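Local coordinates for protein Xaa-Pro Dipeptidase (Alteromonas macleodii, PDB 2QS8) that probably hydrolyses dipeptides or similar short peptides as a TIM-barrel, metal-dependent carboxypeptidase of the amidohydrolase superfamily, and binds methionine in its active site, at residues H237-E240 with G241-A245; M259-E262 with A263-L266; P276-S279 with A280-V284; H150-P153 with T154-K157. All blocks are in the same frame, centred on the assembly; numbering follows the deposited sequence.

Contact 1 of 4, residues H237-E240 with G241-A245; sequences HGAE and GMKRA. With MET (methionine), chain D.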
ATOM      1  N   HIS A 237      -7.598   4.562  26.841  1.00 25.00           N
ATOM      2  CA  HIS A 237      -7.215   4.814  28.221  1.00 25.95           C
ATOM      3  C   HIS A 237      -6.390   6.102  28.255  1.00 26.24           C
ATOM      4  O   HIS A 237      -6.674   6.999  29.042  1.00 26.85           O
ATOM      5  CB  HIS A 237      -6.380   3.650  28.775  1.00 25.59           C
ATOM      6  CG  HIS A 237      -7.147   2.382  28.965  1.00 26.72           C
ATOM      7  ND1 HIS A 237      -8.221   2.283  29.822  1.00 28.34           N
ATOM      8  CD2 HIS A 237      -6.976   1.148  28.436  1.00 28.25           C
ATOM      9  CE1 HIS A 237      -8.679   1.042  29.814  1.00 27.80           C
ATOM     10  NE2 HIS A 237      -7.940   0.333  28.980  1.00 27.26           N
ATOM     11  N   GLY A 238      -5.371   6.178  27.396  1.00 26.56           N
ATOM     12  CA  GLY A 238      -4.519   7.356  27.335  1.00 27.33           C
ATOM     13  C   GLY A 238      -5.284   8.531  26.754  1.00 28.05           C
ATOM     14  O   GLY A 238      -6.106   8.356  25.850  1.00 28.52           O
ATOM     15  N   ALA A 239      -5.016   9.726  27.267  1.00 27.03           N
ATOM     16  CA  ALA A 239      -5.702  10.930  26.808  1.00 27.56           C
ATOM     17  C   ALA A 239      -5.433  11.319  25.358  1.00 27.15           C
ATOM     18  O   ALA A 239      -6.354  11.728  24.655  1.00 25.93           O
ATOM     19  CB  ALA A 239      -5.364  12.109  27.723  1.00 27.80           C
ATOM     20  N   GLU A 240      -4.185  11.201  24.907  1.00 27.91           N
ATOM     21  CA  GLU A 240      -3.859  11.568  23.538  1.00 30.18           C
ATOM     22  C   GLU A 240      -4.589  10.775  22.447  1.00 28.48           C
ATOM     23  O   GLU A 240      -5.130  11.360  21.508  1.00 28.13           O
ATOM     24  CB  GLU A 240      -2.354  11.486  23.288  1.00 34.52           C
ATOM     25  CG  GLU A 240      -2.003  11.821  21.847  1.00 41.98           C
ATOM     26  CD  GLU A 240      -0.671  12.524  21.701  1.00 49.07           C
ATOM     27  OE1 GLU A 240       0.381  11.908  21.991  1.00 50.67           O
ATOM     28  OE2 GLU A 240      -0.680  13.707  21.288  1.00 54.72           O
ATOM     29  N   GLY A 241      -4.597   9.453  22.552  1.00 27.73           N
ATOM     30  CA  GLY A 241      -5.283   8.669  21.550  1.00 26.25           C
ATOM     31  C   GLY A 241      -6.753   9.000  21.615  1.00 25.47           C
ATOM     32  O   GLY A 241      -7.416   9.162  20.590  1.00 26.94           O
HETATM   33  N   MSE A 242      -7.252   9.116  22.842  1.00 24.52           N
HETATM   34  CA  MSE A 242      -8.652   9.429  23.086  1.00 23.67           C
HETATM   35  C   MSE A 242      -9.083  10.701  22.347  1.00 24.19           C
HETATM   36  O   MSE A 242     -10.099  10.707  21.658  1.00 24.72           O
HETATM   37  CB  MSE A 242      -8.873   9.591  24.592  1.00 21.28           C
HETATM   38  CG  MSE A 242     -10.315   9.762  25.008  1.00 20.34           C
HETATM   39 SE   MSE A 242     -10.503   9.945  26.969  1.00 26.86          SE
HETATM   40  CE  MSE A 242     -12.441   9.915  27.181  1.00 24.73           C
ATOM     41  N   LYS A 243      -8.297  11.766  22.476  1.00 24.70           N
ATOM     42  CA  LYS A 243      -8.619  13.036  21.815  1.00 25.89           C
ATOM     43  C   LYS A 243      -8.554  12.982  20.280  1.00 26.72           C
ATOM     44  O   LYS A 243      -9.318  13.667  19.592  1.00 26.58           O
ATOM     45  CB  LYS A 243      -7.723  14.146  22.369  1.00 24.50           C
ATOM     46  CG  LYS A 243      -8.042  14.449  23.833  1.00 26.76           C
ATOM     47  CD  LYS A 243      -7.260  15.606  24.415  1.00 28.08           C
ATOM     48  CE  LYS A 243      -5.812  15.258  24.639  1.00 29.62           C
ATOM     49  NZ  LYS A 243      -5.205  16.158  25.658  1.00 29.77           N
ATOM     50  N   ARG A 244      -7.656  12.164  19.738  1.00 26.38           N
ATOM     51  CA  ARG A 244      -7.567  12.043  18.284  1.00 25.18           C
ATOM     52  C   ARG A 244      -8.899  11.477  17.790  1.00 23.81           C
ATOM     53  O   ARG A 244      -9.399  11.864  16.739  1.00 24.72           O
ATOM     54  CB  ARG A 244      -6.419  11.109  17.879  1.00 22.31           C
ATOM     55  CG  ARG A 244      -5.039  11.608  18.267  1.00 22.16           C
ATOM     56  CD  ARG A 244      -3.915  10.721  17.721  1.00 19.07           C
ATOM     57  NE  ARG A 244      -2.600  11.226  18.116  1.00 17.29           N
ATOM     58  CZ  ARG A 244      -1.439  10.626  17.847  1.00 21.15           C
ATOM     59  NH1 ARG A 244      -1.403   9.477  17.177  1.00 18.64           N
ATOM     60  NH2 ARG A 244      -0.301  11.185  18.239  1.00 16.84           N
ATOM     61  N   ALA A 245      -9.470  10.572  18.579  1.00 22.47           N
ATOM     62  CA  ALA A 245     -10.734   9.934  18.238  1.00 25.08           C
ATOM     63  C   ALA A 245     -11.934  10.855  18.459  1.00 25.73           C
ATOM     64  O   ALA A 245     -12.857  10.873  17.649  1.00 27.82           O
ATOM     65  CB  ALA A 245     -10.905   8.640  19.041  1.00 22.60           C
TER
HETATM   66  N   MET D 600     -10.750  -4.607  28.414  1.00 39.57           N
HETATM   67  CA  MET D 600     -10.075  -3.381  28.934  1.00 38.07           C
HETATM   68  C   MET D 600      -8.565  -3.427  28.714  1.00 36.81           C
HETATM   69  O   MET D 600      -7.947  -2.344  28.684  1.00 35.27           O
HETATM   70  CB  MET D 600     -10.359  -3.229  30.427  1.00 41.37           C
HETATM   71  CG  MET D 600      -9.769  -1.979  31.020  1.00 44.20           C
HETATM   72  SD  MET D 600     -10.311  -1.751  32.677  1.00 50.81           S
HETATM   73  CE  MET D 600     -12.014  -1.368  32.386  1.00 47.95           C
HETATM   74  OXT MET D 600      -8.024  -4.547  28.585  1.00 34.66           O
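The carboxylate of E240 meets the guanidinium of R244 obliquely, over neither a face nor an edge, with the two planes 49° apart. This is an i to i+4 pair on the first turns of helix 239-248, which follows strand 231-236 in a beta-alpha-beta unit of the TIM barrel. OE1 of E240 lies 3.9 Å from NH2 of R244, well out of the guanidinium plane, a long salt bridge in which charge attracts but no N-H is aimed. The arginine's firmer polar partners lie elsewhere: the carbonyl of F213 and D227 of the second subunit. The second flat group, the imidazole of H237, meets the ring of H255 nearly parallel and that of H235 about perpendicular. At its edge, the bound methionine's carboxylate oxygen O sits near the ring plane, 2.7 Å from NE2, with a nearly straight N-H bond of 166°. Histidine suits this place because one ring nitrogen can donate to the ligand while the other pairs with T257 OG1. G238 is the N-cap and offers only backbone; its carbonyl weakly accepts from M242 N. A regular helical bond runs from K243 N to A239 O (2.9 Å). With CG anti to the carbonyl carbon (chi1 -67°) and a bend at chi3, the K243 chain folds back over the A239 carbonyl and delivers NZ to D260 and E262. M242, modelled as selenomethionine, instead stretches its chain toward M259 and M267. The aliphatic part of R244 lies along the previous turn, its CG 3.3 Å from E240 O.

Contact 2 of 4, residues M259-E262 with A263-L266; sequences MDLE and AMDL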
HETATM    1  N   MSE A 259      -8.829  10.259  30.976  1.00 28.72           N
HETATM    2  CA  MSE A 259      -9.499  11.358  30.316  1.00 30.20           C
HETATM    3  C   MSE A 259      -9.119  12.659  31.024  1.00 31.74           C
HETATM    4  O   MSE A 259      -9.206  12.738  32.247  1.00 32.11           O
HETATM    5  CB  MSE A 259     -10.990  11.138  30.422  1.00 29.33           C
HETATM    6  CG  MSE A 259     -11.804  12.129  29.665  1.00 28.60           C
HETATM    7 SE   MSE A 259     -13.638  11.797  30.207  1.00 30.37          SE
HETATM    8  CE  MSE A 259     -13.949   9.914  29.670  1.00 24.26           C
ATOM      9  N   ASP A 260      -8.685  13.670  30.273  1.00 32.67           N
ATOM     10  CA  ASP A 260      -8.311  14.947  30.894  1.00 34.77           C
ATOM     11  C   ASP A 260      -9.368  16.033  30.687  1.00 35.48           C
ATOM     12  O   ASP A 260     -10.389  15.791  30.052  1.00 34.95           O
ATOM     13  CB  ASP A 260      -6.941  15.432  30.381  1.00 35.15           C
ATOM     14  CG  ASP A 260      -6.886  15.572  28.880  1.00 34.76           C
ATOM     15  OD1 ASP A 260      -7.942  15.534  28.229  1.00 33.51           O
ATOM     16  OD2 ASP A 260      -5.770  15.731  28.349  1.00 36.62           O
ATOM     17  N   LEU A 261      -9.134  17.223  31.236  1.00 36.93           N
ATOM     18  CA  LEU A 261     -10.086  18.327  31.106  1.00 37.12           C
ATOM     19  C   LEU A 261     -10.378  18.660  29.645  1.00 35.81           C
ATOM     20  O   LEU A 261     -11.531  18.856  29.263  1.00 35.42           O
ATOM     21  CB  LEU A 261      -9.562  19.582  31.826  1.00 38.30           C
ATOM     22  CG  LEU A 261     -10.431  20.847  31.730  1.00 41.65           C
ATOM     23  CD1 LEU A 261     -11.822  20.568  32.286  1.00 42.38           C
ATOM     24  CD2 LEU A 261      -9.772  21.992  32.495  1.00 42.54           C
ATOM     25  N   GLU A 262      -9.331  18.718  28.829  1.00 34.17           N
ATOM     26  CA  GLU A 262      -9.500  19.026  27.416  1.00 33.05           C
ATOM     27  C   GLU A 262     -10.357  17.983  26.694  1.00 32.47           C
ATOM     28  O   GLU A 262     -11.220  18.325  25.882  1.00 32.18           O
ATOM     29  CB  GLU A 262      -8.144  19.113  26.725  1.00 32.89           C
ATOM     30  CG  GLU A 262      -8.259  19.434  25.251  1.00 36.76           C
ATOM     31  CD  GLU A 262      -6.949  19.279  24.509  1.00 39.46           C
ATOM     32  OE1 GLU A 262      -6.959  19.467  23.274  1.00 40.72           O
ATOM     33  OE2 GLU A 262      -5.918  18.969  25.153  1.00 39.74           O
ATOM     34  N   ALA A 263     -10.113  16.710  26.991  1.00 30.14           N
ATOM     35  CA  ALA A 263     -10.865  15.639  26.358  1.00 31.21           C
ATOM     36  C   ALA A 263     -12.335  15.741  26.736  1.00 30.50           C
ATOM     37  O   ALA A 263     -13.202  15.488  25.913  1.00 31.48           O
ATOM     38  CB  ALA A 263     -10.310  14.282  26.772  1.00 28.41           C
HETATM   39  N   MSE A 264     -12.602  16.121  27.981  1.00 30.74           N
HETATM   40  CA  MSE A 264     -13.965  16.253  28.452  1.00 30.58           C
HETATM   41  C   MSE A 264     -14.737  17.329  27.715  1.00 31.24           C
HETATM   42  O   MSE A 264     -15.863  17.091  27.296  1.00 31.20           O
HETATM   43  CB  MSE A 264     -13.967  16.520  29.945  1.00 30.35           C
HETATM   44  CG  MSE A 264     -13.421  15.345  30.724  1.00 28.22           C
HETATM   45 SE   MSE A 264     -13.742  15.472  32.670  1.00 31.49          SE
HETATM   46  CE  MSE A 264     -12.171  16.435  33.277  1.00 26.17           C
ATOM     47  N   ASP A 265     -14.136  18.503  27.539  1.00 32.36           N
ATOM     48  CA  ASP A 265     -14.807  19.574  26.815  1.00 34.31           C
ATOM     49  C   ASP A 265     -14.979  19.185  25.345  1.00 35.25           C
ATOM     50  O   ASP A 265     -15.979  19.527  24.714  1.00 36.51           O
ATOM     51  CB  ASP A 265     -14.023  20.885  26.922  1.00 35.88           C
ATOM     52  CG  ASP A 265     -14.062  21.472  28.327  1.00 35.95           C
ATOM     53  OD1 ASP A 265     -15.146  21.449  28.944  1.00 37.69           O
ATOM     54  OD2 ASP A 265     -13.022  21.969  28.811  1.00 34.48           O
ATOM     55  N   LEU A 266     -14.002  18.478  24.796  1.00 34.02           N
ATOM     56  CA  LEU A 266     -14.103  18.044  23.411  1.00 33.32           C
ATOM     57  C   LEU A 266     -15.287  17.097  23.266  1.00 33.07           C
ATOM     58  O   LEU A 266     -16.059  17.207  22.324  1.00 33.59           O
ATOM     59  CB  LEU A 266     -12.815  17.346  22.971  1.00 33.31           C
ATOM     60  CG  LEU A 266     -11.653  18.282  22.636  1.00 31.99           C
ATOM     61  CD1 LEU A 266     -10.383  17.477  22.433  1.00 32.38           C
ATOM     62  CD2 LEU A 266     -11.990  19.082  21.376  1.00 30.30           C
TER
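D260 and A263 close the start of helix 261-270, the helix of a beta-alpha-beta unit between strands 252-253 and 273-275. D260 is the N-cap: its CG takes the crowded position between backbone N and carbonyl carbon (chi1 57°), which swings OD1 back over the first turn to accept from A263 N at 2.8 Å. Aspartate suits the place because its short side chain can turn back to an amide of the first turn. A263 adds only a methyl, and a small one is apt here, as its CB already lies 3.0 Å from D260 OD1. The tight side is apolar, formed by two selenomethionine chains and that methyl. M259 and M264 cross at about a right angle, SE of M259 3.6 Å from CG of M264, and M259 also rests its CG on A263. This buried side faces helices 239-248 and 299-319. The looser side holds the exposed residues L261, E262 and D265: L261 CD1 stands 3.9 Å from D265 OD2, and E262 runs beside L266, CG to CD1 4.0 Å, its extended chain sending the carboxylate on to K243. L266 itself is partly covered by helix 239-248, and its N bonds to E262 O (3.0 Å) as the helix settles into its regular pattern. With an alanine at D260, the A263 N-H would probably be left without its cap and K243 with one carboxylate fewer. Two acids at a helix start, sharing one lysine, imply an electrostatic fit: their negative charge is likely to be eased both by the helix N-terminus and by the K243 ammonium.

Contact 3 of 4, residues P276-S279 with A280-V284; sequences PTIS and AGEFV. With MET (methionine), chain D.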
ATOM      1  N   PRO A 276     -18.152   4.170  30.687  1.00 27.13           N
ATOM      2  CA  PRO A 276     -17.169   3.888  31.732  1.00 26.53           C
ATOM      3  C   PRO A 276     -16.658   2.473  32.006  1.00 25.61           C
ATOM      4  O   PRO A 276     -15.460   2.289  32.168  1.00 26.12           O
ATOM      5  CB  PRO A 276     -17.802   4.519  32.968  1.00 28.38           C
ATOM      6  CG  PRO A 276     -19.251   4.313  32.730  1.00 28.93           C
ATOM      7  CD  PRO A 276     -19.409   4.664  31.274  1.00 26.93           C
ATOM      8  N   THR A 277     -17.539   1.485  32.054  1.00 24.57           N
ATOM      9  CA  THR A 277     -17.132   0.117  32.381  1.00 24.70           C
ATOM     10  C   THR A 277     -16.370   0.131  33.702  1.00 24.69           C
ATOM     11  O   THR A 277     -15.253  -0.395  33.806  1.00 25.14           O
ATOM     12  CB  THR A 277     -16.231  -0.542  31.291  1.00 25.45           C
ATOM     13  OG1 THR A 277     -14.922   0.062  31.288  1.00 23.71           O
ATOM     14  CG2 THR A 277     -16.891  -0.420  29.923  1.00 23.15           C
ATOM     15  N   ILE A 278     -16.972   0.752  34.709  1.00 24.21           N
ATOM     16  CA  ILE A 278     -16.352   0.822  36.027  1.00 25.77           C
ATOM     17  C   ILE A 278     -16.110  -0.590  36.571  1.00 27.18           C
ATOM     18  O   ILE A 278     -15.056  -0.865  37.133  1.00 27.76           O
ATOM     19  CB  ILE A 278     -17.234   1.594  37.040  1.00 25.33           C
ATOM     20  CG1 ILE A 278     -17.522   2.999  36.518  1.00 23.72           C
ATOM     21  CG2 ILE A 278     -16.518   1.683  38.389  1.00 23.50           C
ATOM     22  CD1 ILE A 278     -18.532   3.759  37.341  1.00 29.14           C
ATOM     23  N   SER A 279     -17.088  -1.474  36.384  1.00 28.15           N
ATOM     24  CA  SER A 279     -16.992  -2.855  36.854  1.00 29.67           C
ATOM     25  C   SER A 279     -15.685  -3.515  36.433  1.00 30.98           C
ATOM     26  O   SER A 279     -14.943  -4.027  37.268  1.00 31.55           O
ATOM     27  CB  SER A 279     -18.154  -3.689  36.311  1.00 30.02           C
ATOM     28  OG  SER A 279     -19.393  -3.264  36.843  1.00 33.09           O
ATOM     29  N   ALA A 280     -15.422  -3.509  35.131  1.00 32.50           N
ATOM     30  CA  ALA A 280     -14.212  -4.117  34.592  1.00 34.37           C
ATOM     31  C   ALA A 280     -12.989  -3.461  35.215  1.00 34.58           C
ATOM     32  O   ALA A 280     -11.984  -4.124  35.459  1.00 35.56           O
ATOM     33  CB  ALA A 280     -14.173  -3.973  33.069  1.00 33.51           C
ATOM     34  N   GLY A 281     -13.086  -2.159  35.461  1.00 34.53           N
ATOM     35  CA  GLY A 281     -11.985  -1.436  36.068  1.00 34.95           C
ATOM     36  C   GLY A 281     -11.690  -1.998  37.448  1.00 36.79           C
ATOM     37  O   GLY A 281     -10.552  -2.363  37.751  1.00 36.07           O
ATOM     38  N   GLU A 282     -12.730  -2.079  38.280  1.00 36.72           N
ATOM     39  CA  GLU A 282     -12.603  -2.605  39.633  1.00 36.81           C
ATOM     40  C   GLU A 282     -12.148  -4.065  39.595  1.00 36.08           C
ATOM     41  O   GLU A 282     -11.447  -4.530  40.495  1.00 35.13           O
ATOM     42  CB  GLU A 282     -13.946  -2.500  40.370  1.00 37.22           C
ATOM     43  CG  GLU A 282     -14.447  -1.079  40.574  1.00 38.71           C
ATOM     44  CD  GLU A 282     -13.559  -0.271  41.504  1.00 38.99           C
ATOM     45  OE1 GLU A 282     -13.294  -0.749  42.624  1.00 42.41           O
ATOM     46  OE2 GLU A 282     -13.137   0.839  41.124  1.00 37.54           O
ATOM     47  N   PHE A 283     -12.550  -4.780  38.546  1.00 35.31           N
ATOM     48  CA  PHE A 283     -12.191  -6.186  38.390  1.00 34.64           C
ATOM     49  C   PHE A 283     -10.676  -6.395  38.269  1.00 33.53           C
ATOM     50  O   PHE A 283     -10.086  -7.159  39.031  1.00 32.87           O
ATOM     51  CB  PHE A 283     -12.871  -6.776  37.154  1.00 36.25           C
ATOM     52  CG  PHE A 283     -12.686  -8.260  37.014  1.00 38.21           C
ATOM     53  CD1 PHE A 283     -13.544  -9.141  37.657  1.00 39.30           C
ATOM     54  CD2 PHE A 283     -11.640  -8.777  36.262  1.00 39.01           C
ATOM     55  CE1 PHE A 283     -13.365 -10.511  37.554  1.00 39.20           C
ATOM     56  CE2 PHE A 283     -11.454 -10.151  36.154  1.00 39.50           C
ATOM     57  CZ  PHE A 283     -12.318 -11.018  36.802  1.00 40.09           C
ATOM     58  N   VAL A 284     -10.053  -5.714  37.315  1.00 33.50           N
ATOM     59  CA  VAL A 284      -8.622  -5.874  37.116  1.00 34.49           C
ATOM     60  C   VAL A 284      -7.811  -5.340  38.291  1.00 35.77           C
ATOM     61  O   VAL A 284      -6.708  -5.821  38.552  1.00 35.76           O
ATOM     62  CB  VAL A 284      -8.136  -5.214  35.788  1.00 33.24           C
ATOM     63  CG1 VAL A 284      -8.821  -5.871  34.599  1.00 32.20           C
ATOM     64  CG2 VAL A 284      -8.413  -3.737  35.799  1.00 33.89           C
TER
HETATM   65  N   MET D 600     -10.750  -4.607  28.414  1.00 39.57           N
HETATM   66  CA  MET D 600     -10.075  -3.381  28.934  1.00 38.07           C
HETATM   67  C   MET D 600      -8.565  -3.427  28.714  1.00 36.81           C
HETATM   68  O   MET D 600      -7.947  -2.344  28.684  1.00 35.27           O
HETATM   69  CB  MET D 600     -10.359  -3.229  30.427  1.00 41.37           C
HETATM   70  CG  MET D 600      -9.769  -1.979  31.020  1.00 44.20           C
HETATM   71  SD  MET D 600     -10.311  -1.751  32.677  1.00 50.81           S
HETATM   72  CE  MET D 600     -12.014  -1.368  32.386  1.00 47.95           C
HETATM   73  OXT MET D 600      -8.024  -4.547  28.585  1.00 34.66           O
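T277 meets A280 at the start of helix 278-287 (CB to CB 4.4 Å), the threonine holding OG1 between its backbone N and carbonyl carbon (chi1 71°). That torsion, on a backbone of left-handed conformation (phi 54°), turns the hydroxyl from the helix toward the pocket of this TIM-barrel enzyme. T277 is the N-cap by position, yet its side chain makes no capping bond: OG1 pairs with ND1 of H255, and its approach to P276 O is doubtfully short. The helix start is served instead by E340, whose carboxylate takes I278 N and S279 OG, a serine being small enough to fit against helix 339-346. I278 and E282 lie side by side one turn apart, CG2 to CG 4.1 Å, so the glutamate's CG packs on the isoleucine branch while its chain bends at chi2. Backbone bonds knit the turn: G281 N to T277 O (3.2 Å), E282 N to I278 O (2.9 Å) and F283 N to S279 O (2.8 Å). The side of the turn carrying A280 CB and G281 N meets the tip of the bound methionine. A280 presents its methyl 3.5 Å from the ligand's CE. Glycine suits position 281 because a side chain there would crowd I278 O. T277 OG1 is also at 3.4 Å from CE, and the closest backbone approach is equally short, G281 N to CE at 3.4 Å.

Contact 4 of 4, residues H150-P153 with T154-K157; sequences HADP and TNGK. With MET (methionine), chain D.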
ATOM      1  N   HIS A 150      -3.634  -3.083  21.071  1.00 20.90           N
ATOM      2  CA  HIS A 150      -4.408  -3.790  22.084  1.00 21.30           C
ATOM      3  C   HIS A 150      -5.277  -4.912  21.537  1.00 20.77           C
ATOM      4  O   HIS A 150      -5.424  -5.953  22.180  1.00 20.07           O
ATOM      5  CB  HIS A 150      -5.271  -2.799  22.872  1.00 21.95           C
ATOM      6  CG  HIS A 150      -6.116  -3.438  23.931  1.00 25.42           C
ATOM      7  ND1 HIS A 150      -5.582  -4.178  24.967  1.00 23.72           N
ATOM      8  CD2 HIS A 150      -7.457  -3.453  24.107  1.00 25.06           C
ATOM      9  CE1 HIS A 150      -6.564  -4.620  25.735  1.00 26.14           C
ATOM     10  NE2 HIS A 150      -7.712  -4.194  25.239  1.00 25.70           N
ATOM     11  N   ALA A 151      -5.836  -4.720  20.348  1.00 19.24           N
ATOM     12  CA  ALA A 151      -6.695  -5.742  19.778  1.00 17.16           C
ATOM     13  C   ALA A 151      -6.063  -6.573  18.655  1.00 17.09           C
ATOM     14  O   ALA A 151      -6.769  -7.210  17.878  1.00 17.80           O
ATOM     15  CB  ALA A 151      -8.005  -5.114  19.307  1.00 16.79           C
ATOM     16  N   ASP A 152      -4.737  -6.565  18.564  1.00 16.67           N
ATOM     17  CA  ASP A 152      -4.058  -7.368  17.555  1.00 18.79           C
ATOM     18  C   ASP A 152      -4.151  -8.799  18.090  1.00 20.37           C
ATOM     19  O   ASP A 152      -3.566  -9.131  19.125  1.00 20.55           O
ATOM     20  CB  ASP A 152      -2.590  -6.951  17.430  1.00 20.52           C
ATOM     21  CG  ASP A 152      -1.834  -7.752  16.365  1.00 20.42           C
ATOM     22  OD1 ASP A 152      -2.228  -8.905  16.092  1.00 17.37           O
ATOM     23  OD2 ASP A 152      -0.836  -7.231  15.819  1.00 19.55           O
ATOM     24  N   PRO A 153      -4.885  -9.672  17.389  1.00 20.66           N
ATOM     25  CA  PRO A 153      -5.019 -11.049  17.864  1.00 23.06           C
ATOM     26  C   PRO A 153      -3.761 -11.916  17.805  1.00 23.77           C
ATOM     27  O   PRO A 153      -3.799 -13.068  18.231  1.00 22.90           O
ATOM     28  CB  PRO A 153      -6.140 -11.597  16.990  1.00 21.17           C
ATOM     29  CG  PRO A 153      -5.844 -10.967  15.683  1.00 20.37           C
ATOM     30  CD  PRO A 153      -5.525  -9.514  16.073  1.00 19.69           C
ATOM     31  N   THR A 154      -2.661 -11.382  17.269  1.00 24.84           N
ATOM     32  CA  THR A 154      -1.432 -12.169  17.187  1.00 23.39           C
ATOM     33  C   THR A 154      -0.379 -11.783  18.210  1.00 23.61           C
ATOM     34  O   THR A 154       0.738 -12.294  18.172  1.00 24.21           O
ATOM     35  CB  THR A 154      -0.807 -12.135  15.767  1.00 21.29           C
ATOM     36  OG1 THR A 154      -0.559 -10.787  15.358  1.00 18.14           O
ATOM     37  CG2 THR A 154      -1.738 -12.818  14.773  1.00 21.91           C
ATOM     38  N   ASN A 155      -0.734 -10.887  19.125  1.00 24.44           N
ATOM     39  CA  ASN A 155       0.193 -10.488  20.185  1.00 23.95           C
ATOM     40  C   ASN A 155       0.432 -11.703  21.079  1.00 24.29           C
ATOM     41  O   ASN A 155      -0.344 -12.651  21.063  1.00 22.98           O
ATOM     42  CB  ASN A 155      -0.391  -9.361  21.044  1.00 23.46           C
ATOM     43  CG  ASN A 155      -0.193  -7.980  20.430  1.00 24.42           C
ATOM     44  OD1 ASN A 155       0.788  -7.724  19.740  1.00 27.39           O
ATOM     45  ND2 ASN A 155      -1.120  -7.077  20.709  1.00 22.69           N
ATOM     46  N   GLY A 156       1.507 -11.658  21.858  1.00 24.41           N
ATOM     47  CA  GLY A 156       1.820 -12.750  22.764  1.00 26.09           C
ATOM     48  C   GLY A 156       2.180 -14.061  22.089  1.00 25.81           C
ATOM     49  O   GLY A 156       2.042 -15.130  22.683  1.00 23.47           O
ATOM     50  N   LYS A 157       2.640 -13.994  20.848  1.00 24.26           N
ATOM     51  CA  LYS A 157       3.002 -15.214  20.149  1.00 24.49           C
ATOM     52  C   LYS A 157       4.412 -15.142  19.613  1.00 24.02           C
ATOM     53  O   LYS A 157       4.822 -14.132  19.056  1.00 23.87           O
ATOM     54  CB  LYS A 157       2.022 -15.495  19.010  1.00 24.42           C
ATOM     55  CG  LYS A 157       0.621 -15.811  19.475  1.00 24.93           C
ATOM     56  CD  LYS A 157      -0.249 -16.208  18.300  1.00 28.40           C
ATOM     57  CE  LYS A 157      -1.676 -16.515  18.734  1.00 28.76           C
ATOM     58  NZ  LYS A 157      -1.687 -17.576  19.770  1.00 34.59           N
TER
HETATM   59  N   MET D 600     -10.750  -4.607  28.414  1.00 39.57           N
HETATM   60  CA  MET D 600     -10.075  -3.381  28.934  1.00 38.07           C
HETATM   61  C   MET D 600      -8.565  -3.427  28.714  1.00 36.81           C
HETATM   62  O   MET D 600      -7.947  -2.344  28.684  1.00 35.27           O
HETATM   63  CB  MET D 600     -10.359  -3.229  30.427  1.00 41.37           C
HETATM   64  CG  MET D 600      -9.769  -1.979  31.020  1.00 44.20           C
HETATM   65  SD  MET D 600     -10.311  -1.751  32.677  1.00 50.81           S
HETATM   66  CE  MET D 600     -12.014  -1.368  32.386  1.00 47.95           C
HETATM   67  OXT MET D 600      -8.024  -4.547  28.585  1.00 34.66           O
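D152 and T154 grip each other through one carboxylate oxygen at a type I beta turn, D152 to N155, in the loop between strands 145-146 and 171-172. Hydrogen bonds come first. OD1 of D152 accepts twice from T154: from the backbone N at 2.8 Å, which makes an Asx turn, and from OG1 at 2.6 Å. The amide arrives on the anti side of the oxygen and the hydroxyl on the syn side, both from the same face of the carboxylate, 33° and 26° out of its plane. T154 keeps OG1 between its backbone N and carbonyl carbon, which lets one residue offer both donors. OD2 of D152 takes G148 N. The turn's own bond, N155 N to D152 O, is weak at 3.3 Å.

Charge pairing reaches across the assembly. OD2 of D152 forms a salt bridge with K187 of the second subunit, and the same lysine also bonds to T154 OG1. Were D152 replaced by an alanine, T154's amide and hydroxyl would probably lose their shared acceptor, and K187 of the second subunit its carboxylate.

Packing is modest: P153, whose fixed phi suits the second position of the turn, rests on V171, and T154 on Y162 and P165. ND2 of N155 lies beside D152 CB (3.6 Å) and makes weak hydrogen bonds to the carbonyls of G148 and G149. At the other end the loop turns inward to the pocket: H150, stacked on H235 and bonded through ND1 to S203, approaches the bound methionine's carboxylate obliquely, its CE1 3.2 Å from OXT.

Overall arrangement
Contacts 1 and 2 are successive helix starts of neighbouring beta-alpha-beta units and touch directly, through a lysine of the first and two acids of the second. Both are partly buried, and their apolar sides, M242 in contact 1 and M259 with M264 in contact 2, are selenomethionine. Contact 3, also a helix start, is buried and serves the ligand's apolar end with methyl and backbone, whereas contact 1 holds the ligand's carboxylate with an imidazole; the two centres are about 19 Å apart. Contact 4 belongs to no helix or strand: it is a polar surface loop that, like R244 of contact 1, reaches a second subunit, yet it too touches the methionine. Contact 2 alone stays off the ligand.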